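Local coordinates for ankyrin repeat domain protein (Legionella pneumophila subsp. pneumophila, PDB 6MCA) that is a bacterial effector that interacts with the host LARP7 component of the 7SK snRNP complex and probably acts inside the infected cell, at residues E184-E189 against N346-N351. Sequence-based numbering, arbitrary orientation.
Sequences EGFILE and NCSWAN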
# COMPACT_ATOMS: atom_id res chain seq x y z
N GLU A 184 -8.37 2.74 7.50
CA GLU A 184 -7.47 3.86 7.75
C GLU A 184 -6.02 3.44 7.96
O GLU A 184 -5.15 4.31 8.04
CB GLU A 184 -7.96 4.65 8.97
CG GLU A 184 -9.46 4.89 8.98
CD GLU A 184 -9.95 5.51 10.27
OE1 GLU A 184 -9.55 6.65 10.58
OE2 GLU A 184 -10.74 4.85 10.99
N GLY A 185 -5.75 2.14 8.06
CA GLY A 185 -4.38 1.69 8.26
C GLY A 185 -3.55 1.90 7.01
O GLY A 185 -3.95 1.50 5.90
N PHE A 186 -2.38 2.52 7.17
CA PHE A 186 -1.49 2.81 6.05
C PHE A 186 -0.35 1.80 6.03
O PHE A 186 0.28 1.55 7.06
CB PHE A 186 -0.93 4.23 6.15
CG PHE A 186 0.04 4.58 5.06
CD1 PHE A 186 -0.41 4.95 3.81
CD2 PHE A 186 1.40 4.52 5.29
CE1 PHE A 186 0.48 5.27 2.80
CE2 PHE A 186 2.30 4.84 4.28
CZ PHE A 186 1.84 5.21 3.04
N ILE A 187 -0.10 1.24 4.85
CA ILE A 187 1.01 0.31 4.63
C ILE A 187 1.83 0.84 3.46
O ILE A 187 1.31 0.99 2.35
CB ILE A 187 0.51 -1.12 4.34
CG1 ILE A 187 -0.50 -1.56 5.40
CG2 ILE A 187 1.68 -2.09 4.29
CD1 ILE A 187 -1.27 -2.81 5.04
N LEU A 188 3.11 1.12 3.71
CA LEU A 188 3.91 1.88 2.75
C LEU A 188 4.22 1.06 1.50
O LEU A 188 3.98 1.51 0.38
CB LEU A 188 5.20 2.36 3.42
CG LEU A 188 6.11 3.24 2.56
CD1 LEU A 188 5.36 4.48 2.08
CD2 LEU A 188 7.35 3.64 3.34
N GLU A 189 4.79 -0.14 1.68
CA GLU A 189 5.14 -0.97 0.53
C GLU A 189 3.91 -1.35 -0.28
O GLU A 189 3.92 -1.32 -1.52
CB GLU A 189 5.89 -2.22 1.00
CG GLU A 189 7.05 -1.92 1.94
CD GLU A 189 7.94 -3.13 2.17
OE1 GLU A 189 8.60 -3.58 1.21
OE2 GLU A 189 7.98 -3.63 3.31
N ASN A 346 -4.75 10.61 8.55
CA ASN A 346 -3.39 10.26 8.18
C ASN A 346 -3.14 10.69 6.74
O ASN A 346 -3.87 10.27 5.83
CB ASN A 346 -3.14 8.76 8.35
CG ASN A 346 -1.67 8.40 8.35
OD1 ASN A 346 -0.82 9.20 7.94
ND2 ASN A 346 -1.36 7.19 8.81
N CYS A 347 -2.12 11.51 6.53
CA CYS A 347 -1.83 12.09 5.23
C CYS A 347 -0.84 11.27 4.41
O CYS A 347 -0.48 11.69 3.31
CB CYS A 347 -1.27 13.51 5.40
SG CYS A 347 0.29 13.57 6.33
N SER A 348 -0.40 10.11 4.92
CA SER A 348 0.61 9.33 4.23
C SER A 348 0.14 8.91 2.84
O SER A 348 0.87 9.05 1.85
CB SER A 348 0.98 8.10 5.06
OG SER A 348 1.36 8.46 6.37
N TRP A 349 -1.09 8.41 2.74
CA TRP A 349 -1.64 8.01 1.45
C TRP A 349 -1.66 9.18 0.48
O TRP A 349 -1.21 9.06 -0.67
CB TRP A 349 -3.04 7.43 1.62
CG TRP A 349 -3.74 7.18 0.32
CD1 TRP A 349 -4.59 8.02 -0.33
CD2 TRP A 349 -3.65 6.00 -0.49
NE1 TRP A 349 -5.03 7.44 -1.50
CE2 TRP A 349 -4.46 6.20 -1.62
CE3 TRP A 349 -2.95 4.79 -0.36
CZ2 TRP A 349 -4.61 5.24 -2.62
CZ3 TRP A 349 -3.09 3.84 -1.36
CH2 TRP A 349 -3.91 4.07 -2.47
N ALA A 350 -2.18 10.33 0.92
CA ALA A 350 -2.23 11.50 0.06
C ALA A 350 -0.84 11.97 -0.33
O ALA A 350 -0.61 12.42 -1.46
CB ALA A 350 -3.00 12.63 0.75
N ASN A 351 0.12 11.87 0.60
CA ASN A 351 1.49 12.24 0.28
C ASN A 351 2.07 11.36 -0.82
O ASN A 351 2.76 11.86 -1.71
CB ASN A 351 2.36 12.17 1.54
CG ASN A 351 2.11 13.32 2.49
OD1 ASN A 351 1.50 14.32 2.13
ND2 ASN A 351 2.59 13.18 3.73
O HOH W 1 -3.48 5.52 9.82
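The loop that leads into helix 188-202 lies here, through Phe186, against the first turn of helix 348-353, which packs beside the five-stranded sheet, consistent with the cysteine protease-like part of this effector. The Phe186 ring takes Ser348 CB almost exactly over its centre, a CH-pi contact 3.4 Å from CB to the ring centroid and 1° off the normal. The ring is swung over the helix start because CG stands anti to the backbone N of Phe186 (chi1 178°). Trp349 N sits obliquely to the ring, 3.5 Å from Phe186 CE1, while CD1 of Phe186 touches Trp349 CB at 4.2 Å; the Trp349 ring itself stacks on His161.

Asn346 caps the helix start. Its OD1 accepts from Ser348 N at 3.2 Å, with the N-H coming from above the amide plane, and from Ser348 OG on that same face. Ser348 OG has a further partner in Ala267 N on strand 266-273, tying this helix start to the five-stranded sheet. The other arm of the amide faces the 184-189 loop: a water that helps the two OD1 bonds set the amide's turn accepts from Asn346 ND2 at 2.9 Å and donates to Glu184 O at 2.7 Å.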